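Local coordinates for adenosyl-chloride synthase (Thermotoga maritima, PDB 2ZBV), which binds adenosine and probably splits S-adenosyl-L-methionine with a small nucleophile such as chloride or water, at residues A[5-10]-A[65-70]; A[61-66]-A[86-91]; A[74-79]-A[90-95]. All coordinates share one frame; numbering follows the deposited sequence.

From the N terminus, segment 5-10 begins at the end of strand 2-6, and the chain passes through helices 14-25 and 43-54 before interaction 1 closes this long loop at 65-70, beside the adenosine. Interaction 2 begins on the same strand, 62-66, and closes a shorter loop at 86-91. Strand 77-82 lies within that loop and turns back on 87-91 as a hairpin, which interaction 3 ties near its open end. Interactions 2 and 3 therefore share Ala-90 and Pro-91. Together the three contacts join four neighbouring strands of one mixed sheet. A salt bridge from Asp-68 to Arg-75 also connects interactions 1 and 3 directly.

Interaction 1: A[5-10]-A[65-70]; sequences LTDWGL and VVVDYG. With ADN (adenosine), chain D.
The ribose site of the adenosine pocket forms where parallel strands 2-6 and 62-66 end, with Leu-5 beside Val-65 and Thr-6 beside Val-66. Val-66 N donates to Leu-5 O over 2.9 Å, and beyond this bond the chains diverge around the sugar. In Asp-7, CG sits between the backbone N and the carbonyl carbon (chi1 62°), which brings both carboxylate oxygens within bonding distance of the sugar hydroxyls: OD1 accepts from ADN O3' at 2.8 Å and OD2 from ADN O2', also at 2.8 Å. From the loop that follows strand 62-66, Asp-68 N gives a nearly straight bond (167°) to ADN O3' over 2.8 Å. Phe-41 N also bonds Asp-7 OD2.

Trp-8 packs its indole against Val-66 of the neighbouring strand, CZ2 3.6 Å from CG1, with ADN O3' at the ring edge. An ST turn, Trp-8 N to Thr-6 OG1 at 3.0 Å, fixes its backbone; OG1 is also hydrogen-bonded to His-36 ND1. Thr-6 CG2 lies 3.7 Å above the middle of one indole face. With an alanine in place of Trp-8, Val-66 CG1 and the Thr-6 methyl would probably lose their shared cover and a gap would open next to the ribose.

The two carboxylate oxygens of Asp-7 match adjacent ribose hydroxyls, while O3' both donates to Asp-7 and accepts from Asp-68 N, so both segments hold the sugar.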
loop_
_atom_site.group_PDB
_atom_site.type_symbol
_atom_site.label_atom_id
_atom_site.label_comp_id
_atom_site.label_asym_id
_atom_site.label_seq_id
_atom_site.Cartn_x
_atom_site.Cartn_y
_atom_site.Cartn_z
ATOM N N LEU A 5 -6.226 5.598 -9.671
ATOM C CA LEU A 5 -6.242 4.176 -10.049
ATOM C C LEU A 5 -5.187 3.864 -11.132
ATOM O O LEU A 5 -5.169 4.505 -12.182
ATOM C CB LEU A 5 -7.645 3.816 -10.559
ATOM C CG LEU A 5 -7.988 2.432 -11.127
ATOM C CD1 LEU A 5 -7.659 1.345 -10.123
ATOM C CD2 LEU A 5 -9.488 2.387 -11.451
ATOM N N THR A 6 -4.315 2.885 -10.874
ATOM C CA THR A 6 -3.269 2.501 -11.836
ATOM C C THR A 6 -2.858 1.029 -11.686
ATOM O O THR A 6 -3.359 0.311 -10.821
ATOM C CB THR A 6 -1.953 3.308 -11.643
ATOM O OG1 THR A 6 -1.230 2.770 -10.526
ATOM C CG2 THR A 6 -2.232 4.804 -11.388
ATOM N N ASP A 7 -1.919 0.609 -12.534
ATOM C CA ASP A 7 -1.364 -0.740 -12.503
ATOM C C ASP A 7 0.130 -0.595 -12.195
ATOM O O ASP A 7 0.920 -1.486 -12.491
ATOM C CB ASP A 7 -1.562 -1.436 -13.865
ATOM C CG ASP A 7 -0.840 -0.718 -15.015
ATOM O OD1 ASP A 7 -0.542 0.487 -14.880
ATOM O OD2 ASP A 7 -0.586 -1.352 -16.063
ATOM N N TRP A 8 0.508 0.527 -11.581
ATOM C CA TRP A 8 1.914 0.796 -11.284
ATOM C C TRP A 8 2.511 0.035 -10.104
ATOM O O TRP A 8 3.718 -0.182 -10.063
ATOM C CB TRP A 8 2.147 2.294 -11.053
ATOM C CG TRP A 8 1.667 3.197 -12.161
ATOM C CD1 TRP A 8 1.160 2.826 -13.376
ATOM C CD2 TRP A 8 1.551 4.620 -12.097
ATOM N NE1 TRP A 8 0.721 3.932 -14.063
ATOM C CE2 TRP A 8 0.949 5.047 -13.302
ATOM C CE3 TRP A 8 1.893 5.579 -11.132
ATOM C CZ2 TRP A 8 0.676 6.397 -13.569
ATOM C CZ3 TRP A 8 1.621 6.925 -11.397
ATOM C CH2 TRP A 8 1.017 7.318 -12.607
ATOM N N GLY A 9 1.676 -0.364 -9.155
ATOM C CA GLY A 9 2.165 -1.083 -7.986
ATOM C C GLY A 9 2.657 -0.105 -6.928
ATOM O O GLY A 9 3.067 1.000 -7.254
ATOM N N LEU A 10 2.616 -0.502 -5.661
ATOM C CA LEU A 10 3.067 0.367 -4.576
ATOM C C LEU A 10 4.538 0.137 -4.253
ATOM O O LEU A 10 5.134 0.859 -3.449
ATOM C CB LEU A 10 2.218 0.140 -3.320
ATOM C CG LEU A 10 0.797 0.719 -3.342
ATOM C CD1 LEU A 10 0.072 0.354 -2.053
ATOM C CD2 LEU A 10 0.852 2.232 -3.508
ATOM N N VAL A 65 -6.949 7.885 -13.952
ATOM C CA VAL A 65 -6.899 6.465 -14.270
ATOM C C VAL A 65 -5.815 6.163 -15.293
ATOM O O VAL A 65 -5.951 6.496 -16.468
ATOM C CB VAL A 65 -8.260 5.995 -14.823
ATOM C CG1 VAL A 65 -8.290 4.469 -14.937
ATOM C CG2 VAL A 65 -9.379 6.507 -13.921
ATOM N N VAL A 66 -4.749 5.515 -14.841
ATOM C CA VAL A 66 -3.645 5.214 -15.728
ATOM C C VAL A 66 -3.181 3.759 -15.781
ATOM O O VAL A 66 -2.334 3.324 -14.995
ATOM C CB VAL A 66 -2.416 6.110 -15.404
ATOM C CG1 VAL A 66 -1.344 5.935 -16.476
ATOM C CG2 VAL A 66 -2.837 7.576 -15.331
ATOM N N VAL A 67 -3.772 3.021 -16.714
ATOM C CA VAL A 67 -3.421 1.630 -17.029
ATOM C C VAL A 67 -3.256 1.927 -18.512
ATOM O O VAL A 67 -4.221 1.930 -19.284
ATOM C CB VAL A 67 -4.581 0.665 -16.775
ATOM C CG1 VAL A 67 -4.154 -0.760 -17.128
ATOM C CG2 VAL A 67 -4.995 0.742 -15.310
ATOM N N ASP A 68 -2.016 2.189 -18.897
ATOM C CA ASP A 68 -1.724 2.663 -20.239
ATOM C C ASP A 68 -0.598 1.949 -20.995
ATOM O O ASP A 68 0.479 2.502 -21.184
ATOM C CB ASP A 68 -1.432 4.161 -20.053
ATOM C CG ASP A 68 -1.304 4.922 -21.337
ATOM O OD1 ASP A 68 -1.802 4.457 -22.384
ATOM O OD2 ASP A 68 -0.714 6.022 -21.267
ATOM N N TYR A 69 -0.854 0.727 -21.455
ATOM C CA TYR A 69 0.173 -0.028 -22.181
ATOM C C TYR A 69 0.568 0.651 -23.492
ATOM O O TYR A 69 1.661 0.422 -24.009
ATOM C CB TYR A 69 -0.323 -1.450 -22.467
ATOM C CG TYR A 69 -1.596 -1.490 -23.293
ATOM C CD1 TYR A 69 -1.553 -1.464 -24.686
ATOM C CD2 TYR A 69 -2.844 -1.514 -22.674
ATOM C CE1 TYR A 69 -2.727 -1.459 -25.448
ATOM C CE2 TYR A 69 -4.021 -1.506 -23.418
ATOM C CZ TYR A 69 -3.957 -1.477 -24.801
ATOM O OH TYR A 69 -5.125 -1.442 -25.528
ATOM N N GLY A 70 -0.319 1.485 -24.030
ATOM C CA GLY A 70 -0.032 2.164 -25.287
ATOM C C GLY A 70 0.585 3.535 -25.092
ATOM O O GLY A 70 0.590 4.367 -26.005
HETATM O "O5'" ADN D . 3.222 5.156 -18.261
HETATM C "C5'" ADN D . 2.661 4.227 -17.326
HETATM C "C4'" ADN D . 2.135 3.006 -18.077
HETATM O "O4'" ADN D . 3.197 2.292 -18.780
HETATM C "C3'" ADN D . 1.479 1.961 -17.144
HETATM O "O3'" ADN D . 0.083 2.217 -17.000
HETATM C "C2'" ADN D . 1.798 0.622 -17.844
HETATM O "O2'" ADN D . 0.610 -0.065 -18.238
HETATM C "C1'" ADN D . 2.664 0.980 -19.051
HETATM N N9 ADN D . 3.752 -0.003 -19.199
HETATM C C8 ADN D . 4.816 -0.175 -18.338
HETATM N N7 ADN D . 5.588 -1.130 -18.758
HETATM C C5 ADN D . 5.085 -1.636 -19.906
HETATM C C6 ADN D . 5.477 -2.668 -20.803
HETATM N N6 ADN D . 6.629 -3.409 -20.568
HETATM N N1 ADN D . 4.704 -2.908 -21.885
HETATM C C2 ADN D . 3.584 -2.200 -22.133
HETATM N N3 ADN D . 3.182 -1.222 -21.315
HETATM C C4 ADN D . 3.892 -0.913 -20.207
#

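Interaction 2: A[61-66]-A[86-91]; sequences TVFLVV and QYFVAP
Backbone hydrogen bonds between Phe-63 and the pair Tyr-87 and Val-89 set the parallel register of strands 62-66 and 87-91. Phe-63 N donates to Tyr-87 O at 2.6 Å, and Val-89 N donates to Phe-63 O, so Phe-63 straddles Phe-88. Tyr-87 N to Thr-61 O and Val-65 N to Val-89 O extend the pattern both ways. It stops at Pro-91, which has no N-H to offer; its CD lies 3.3 Å from Val-65 O instead.

The phenylalanine pair lies on one face. Phe-63 and Phe-88 point the same way, side by side, their planes only 8° apart but slid so that the rings barely overlap (centroids 4.8 Å apart). Phe-63 CD2 touches Phe-88 CE1 at 3.3 Å; in both residues CG is anti to the carbonyl carbon, so the two rings leave their strands in the same direction. Thr-61 CG2 lies 3.7 Å above one face of the Phe-63 ring, toward its rim. The amide of Gln-86 meets the edge, CD being 3.6 Å from Phe-63 CE2 with the planes 72° apart; Ser-54 O and Asn-84 ND2 hold its polar ends.

On the other face, Val-62 sets CG2 against Tyr-87 CB and CG1 4.0 Å from Val-89 CG2. Beside the phenylalanines, the Ala-90 methyl is small enough to sit next to Val-65, CB to CB 3.9 Å. Branched valines suit extended strands.

Helix 43-54 covers the face of Phe-63, Val-65 and Phe-88, and helix 127-140 that of Val-62, Leu-64 and Val-89: central strands of a three-layer alpha-beta-alpha sandwich.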
loop_
_atom_site.group_PDB
_atom_site.type_symbol
_atom_site.label_atom_id
_atom_site.label_comp_id
_atom_site.label_asym_id
_atom_site.label_seq_id
_atom_site.Cartn_x
_atom_site.Cartn_y
_atom_site.Cartn_z
ATOM N N THR A 61 -15.876 14.726 -8.515
ATOM C CA THR A 61 -14.627 14.037 -8.235
ATOM C C THR A 61 -13.900 13.892 -9.563
ATOM O O THR A 61 -14.527 13.657 -10.591
ATOM C CB THR A 61 -14.865 12.610 -7.679
ATOM O OG1 THR A 61 -15.578 12.680 -6.437
ATOM C CG2 THR A 61 -13.536 11.898 -7.461
ATOM N N VAL A 62 -12.581 14.054 -9.531
ATOM C CA VAL A 62 -11.751 13.894 -10.720
ATOM C C VAL A 62 -10.984 12.580 -10.539
ATOM O O VAL A 62 -10.286 12.401 -9.550
ATOM C CB VAL A 62 -10.725 15.042 -10.869
ATOM C CG1 VAL A 62 -9.779 14.735 -12.022
ATOM C CG2 VAL A 62 -11.447 16.372 -11.127
ATOM N N PHE A 63 -11.128 11.667 -11.491
ATOM C CA PHE A 63 -10.450 10.380 -11.420
ATOM C C PHE A 63 -9.223 10.327 -12.326
ATOM O O PHE A 63 -9.300 10.628 -13.517
ATOM C CB PHE A 63 -11.417 9.258 -11.807
ATOM C CG PHE A 63 -12.537 9.051 -10.818
ATOM C CD1 PHE A 63 -12.377 8.194 -9.732
ATOM C CD2 PHE A 63 -13.753 9.716 -10.974
ATOM C CE1 PHE A 63 -13.416 7.994 -8.808
ATOM C CE2 PHE A 63 -14.802 9.525 -10.056
ATOM C CZ PHE A 63 -14.625 8.659 -8.970
ATOM N N LEU A 64 -8.089 9.953 -11.750
ATOM C CA LEU A 64 -6.842 9.829 -12.500
ATOM C C LEU A 64 -6.675 8.333 -12.730
ATOM O O LEU A 64 -6.329 7.601 -11.810
ATOM C CB LEU A 64 -5.690 10.384 -11.674
ATOM C CG LEU A 64 -4.263 10.243 -12.215
ATOM C CD1 LEU A 64 -4.146 10.804 -13.627
ATOM C CD2 LEU A 64 -3.342 10.985 -11.258
ATOM N N VAL A 65 -6.949 7.885 -13.952
ATOM C CA VAL A 65 -6.899 6.465 -14.270
ATOM C C VAL A 65 -5.815 6.163 -15.293
ATOM O O VAL A 65 -5.951 6.496 -16.468
ATOM C CB VAL A 65 -8.260 5.995 -14.823
ATOM C CG1 VAL A 65 -8.290 4.469 -14.937
ATOM C CG2 VAL A 65 -9.379 6.507 -13.921
ATOM N N VAL A 66 -4.749 5.515 -14.841
ATOM C CA VAL A 66 -3.645 5.214 -15.728
ATOM C C VAL A 66 -3.181 3.759 -15.781
ATOM O O VAL A 66 -2.334 3.324 -14.995
ATOM C CB VAL A 66 -2.416 6.110 -15.404
ATOM C CG1 VAL A 66 -1.344 5.935 -16.476
ATOM C CG2 VAL A 66 -2.837 7.576 -15.331
ATOM N N GLN A 86 -19.038 13.490 -12.924
ATOM C CA GLN A 86 -17.714 13.068 -12.476
ATOM C C GLN A 86 -16.738 13.207 -13.643
ATOM O O GLN A 86 -17.136 13.132 -14.809
ATOM C CB GLN A 86 -17.735 11.624 -11.966
ATOM C CG GLN A 86 -18.496 11.458 -10.663
ATOM C CD GLN A 86 -18.352 10.069 -10.079
ATOM O OE1 GLN A 86 -18.400 9.078 -10.803
ATOM N NE2 GLN A 86 -18.188 9.991 -8.759
ATOM N N TYR A 87 -15.462 13.396 -13.326
ATOM C CA TYR A 87 -14.447 13.571 -14.360
ATOM C C TYR A 87 -13.411 12.451 -14.376
ATOM O O TYR A 87 -12.984 11.979 -13.320
ATOM C CB TYR A 87 -13.764 14.922 -14.164
ATOM C CG TYR A 87 -14.731 16.083 -14.245
ATOM C CD1 TYR A 87 -15.126 16.602 -15.481
ATOM C CD2 TYR A 87 -15.282 16.640 -13.090
ATOM C CE1 TYR A 87 -16.048 17.652 -15.566
ATOM C CE2 TYR A 87 -16.207 17.689 -13.162
ATOM C CZ TYR A 87 -16.585 18.189 -14.404
ATOM O OH TYR A 87 -17.503 19.216 -14.485
ATOM N N PHE A 88 -13.013 12.039 -15.582
ATOM C CA PHE A 88 -12.036 10.963 -15.763
ATOM C C PHE A 88 -10.908 11.341 -16.706
ATOM O O PHE A 88 -11.130 11.589 -17.890
ATOM C CB PHE A 88 -12.725 9.714 -16.302
ATOM C CG PHE A 88 -13.836 9.217 -15.427
ATOM C CD1 PHE A 88 -13.594 8.255 -14.449
ATOM C CD2 PHE A 88 -15.116 9.756 -15.540
ATOM C CE1 PHE A 88 -14.615 7.836 -13.587
ATOM C CE2 PHE A 88 -16.146 9.342 -14.682
ATOM C CZ PHE A 88 -15.893 8.383 -13.706
ATOM N N VAL A 89 -9.700 11.379 -16.157
ATOM C CA VAL A 89 -8.491 11.691 -16.902
ATOM C C VAL A 89 -7.833 10.343 -17.195
ATOM O O VAL A 89 -7.372 9.661 -16.273
ATOM C CB VAL A 89 -7.552 12.554 -16.049
ATOM C CG1 VAL A 89 -6.273 12.874 -16.826
ATOM C CG2 VAL A 89 -8.280 13.825 -15.626
ATOM N N ALA A 90 -7.790 9.956 -18.468
ATOM C CA ALA A 90 -7.229 8.661 -18.828
ATOM C C ALA A 90 -6.882 8.486 -20.305
ATOM O O ALA A 90 -7.212 9.325 -21.148
ATOM C CB ALA A 90 -8.209 7.571 -18.423
ATOM N N PRO A 91 -6.184 7.387 -20.631
ATOM C CA PRO A 91 -5.831 7.138 -22.028
ATOM C C PRO A 91 -7.081 6.613 -22.722
ATOM O O PRO A 91 -7.939 5.992 -22.085
ATOM C CB PRO A 91 -4.735 6.077 -21.923
ATOM C CG PRO A 91 -5.116 5.320 -20.683
ATOM C CD PRO A 91 -5.478 6.448 -19.738
#

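Interaction 3: A[74-79]-A[90-95]; sequences SRKAIV and APDNGV
Ile-78 and Ala-90 form an antiparallel hydrogen-bonded pair, Ile-78 N to Ala-90 O at 2.9 Å and Ala-90 N to Ile-78 O at 3.0 Å, next to the non-hydrogen-bonded pair Ala-77 and Pro-91. A proline is acceptable there because that position needs no N-H for the strand across the hairpin. Asp-92 N then resumes the bonding, giving to Lys-76 O over 2.7 Å.

With chi1 62°, Ile-78 tucks CG1 back over its own backbone, 3.2 Å from Ala-90 O, while its CG2 reaches the CB of Asp-92. The carboxylate of Asp-92 spans the widening end of the hairpin through a water, which donates to OD2 at 2.8 Å and accepts from Lys-76 N at 3.0 Å. Its OD1 takes the backbone N of Glu-156. In the loop leading into strand 77-82, Arg-75 bends at its second torsion and sets NE 3.4 Å from Pro-91 CB.

Past Pro-91 the chain turns sharply, in an inverse gamma turn centred on Asp-92 and then an Asx turn in which Val-95 N donates to Asn-93 OD1 at 3.0 Å. Gly-94 has backbone angles that a CB would make strained.

Arg-75 NH2 forms a salt bridge with the carboxylate of Asp-68, and Asn-93 ND2 bonds the carbonyl of Val-67, consistent with second-shell residues that position Asp-68 N for the ribose.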
loop_
_atom_site.group_PDB
_atom_site.type_symbol
_atom_site.label_atom_id
_atom_site.label_comp_id
_atom_site.label_asym_id
_atom_site.label_seq_id
_atom_site.Cartn_x
_atom_site.Cartn_y
_atom_site.Cartn_z
ATOM N N SER A 74 0.129 6.544 -30.777
ATOM C CA SER A 74 -0.851 7.492 -31.299
ATOM C C SER A 74 -2.170 7.469 -30.534
ATOM O O SER A 74 -3.091 8.221 -30.851
ATOM C CB SER A 74 -1.117 7.212 -32.779
ATOM O OG SER A 74 -1.721 5.939 -32.951
ATOM N N ARG A 75 -2.268 6.604 -29.531
ATOM C CA ARG A 75 -3.491 6.524 -28.748
ATOM C C ARG A 75 -3.724 7.892 -28.108
ATOM O O ARG A 75 -2.785 8.539 -27.628
ATOM C CB ARG A 75 -3.366 5.429 -27.679
ATOM C CG ARG A 75 -2.400 5.749 -26.542
ATOM C CD ARG A 75 -3.139 6.265 -25.309
ATOM N NE ARG A 75 -2.224 6.598 -24.217
ATOM C CZ ARG A 75 -1.525 7.728 -24.139
ATOM N NH1 ARG A 75 -1.637 8.651 -25.091
ATOM N NH2 ARG A 75 -0.700 7.931 -23.116
ATOM N N LYS A 76 -4.974 8.336 -28.117
ATOM C CA LYS A 76 -5.327 9.637 -27.562
ATOM C C LYS A 76 -5.353 9.674 -26.040
ATOM O O LYS A 76 -5.650 8.676 -25.384
ATOM C CB LYS A 76 -6.702 10.074 -28.089
ATOM C CG LYS A 76 -6.772 10.294 -29.613
ATOM C CD LYS A 76 -8.203 10.624 -30.042
ATOM C CE LYS A 76 -8.357 10.700 -31.563
ATOM N NZ LYS A 76 -7.668 11.881 -32.159
ATOM N N ALA A 77 -5.031 10.841 -25.497
ATOM C CA ALA A 77 -5.058 11.091 -24.064
ATOM C C ALA A 77 -6.350 11.896 -23.946
ATOM O O ALA A 77 -6.527 12.885 -24.660
ATOM C CB ALA A 77 -3.863 11.934 -23.656
ATOM N N ILE A 78 -7.251 11.482 -23.063
ATOM C CA ILE A 78 -8.538 12.162 -22.954
ATOM C C ILE A 78 -9.025 12.472 -21.545
ATOM O O ILE A 78 -8.458 12.016 -20.550
ATOM C CB ILE A 78 -9.657 11.318 -23.626
ATOM C CG1 ILE A 78 -9.794 9.978 -22.895
ATOM C CG2 ILE A 78 -9.333 11.056 -25.089
ATOM C CD1 ILE A 78 -10.986 9.149 -23.345
ATOM N N VAL A 79 -10.091 13.270 -21.486
ATOM C CA VAL A 79 -10.752 13.636 -20.234
ATOM C C VAL A 79 -12.241 13.504 -20.546
ATOM O O VAL A 79 -12.752 14.155 -21.461
ATOM C CB VAL A 79 -10.468 15.093 -19.786
ATOM C CG1 VAL A 79 -11.299 15.409 -18.555
ATOM C CG2 VAL A 79 -8.992 15.284 -19.464
ATOM N N ALA A 90 -7.790 9.956 -18.468
ATOM C CA ALA A 90 -7.229 8.661 -18.828
ATOM C C ALA A 90 -6.882 8.486 -20.305
ATOM O O ALA A 90 -7.212 9.325 -21.148
ATOM C CB ALA A 90 -8.209 7.571 -18.423
ATOM N N PRO A 91 -6.184 7.387 -20.631
ATOM C CA PRO A 91 -5.831 7.138 -22.028
ATOM C C PRO A 91 -7.081 6.613 -22.722
ATOM O O PRO A 91 -7.939 5.992 -22.085
ATOM C CB PRO A 91 -4.735 6.077 -21.923
ATOM C CG PRO A 91 -5.116 5.320 -20.683
ATOM C CD PRO A 91 -5.478 6.448 -19.738
ATOM N N ASP A 92 -7.191 6.870 -24.019
ATOM C CA ASP A 92 -8.340 6.414 -24.794
ATOM C C ASP A 92 -8.124 4.954 -25.222
ATOM O O ASP A 92 -7.999 4.660 -26.410
ATOM C CB ASP A 92 -8.519 7.319 -26.027
ATOM C CG ASP A 92 -9.690 6.904 -26.898
ATOM O OD1 ASP A 92 -10.754 6.548 -26.344
ATOM O OD2 ASP A 92 -9.552 6.942 -28.139
ATOM N N ASN A 93 -8.081 4.044 -24.250
ATOM C CA ASN A 93 -7.861 2.629 -24.551
ATOM C C ASN A 93 -8.982 1.711 -24.078
ATOM O O ASN A 93 -8.817 0.492 -24.053
ATOM C CB ASN A 93 -6.541 2.158 -23.934
ATOM C CG ASN A 93 -6.532 2.285 -22.417
ATOM O OD1 ASN A 93 -7.569 2.544 -21.797
ATOM N ND2 ASN A 93 -5.363 2.103 -21.816
ATOM N N GLY A 94 -10.114 2.289 -23.690
ATOM C CA GLY A 94 -11.226 1.471 -23.242
ATOM C C GLY A 94 -11.374 1.338 -21.733
ATOM O O GLY A 94 -12.359 0.767 -21.266
ATOM N N VAL A 95 -10.418 1.852 -20.961
ATOM C CA VAL A 95 -10.518 1.748 -19.506
ATOM C C VAL A 95 -11.767 2.458 -18.951
ATOM O O VAL A 95 -12.299 2.072 -17.904
ATOM C CB VAL A 95 -9.225 2.276 -18.799
ATOM C CG1 VAL A 95 -9.074 3.799 -18.971
ATOM C CG2 VAL A 95 -9.262 1.898 -17.322
HETATM O O HOH W 1 -7.095 6.712 -29.453
#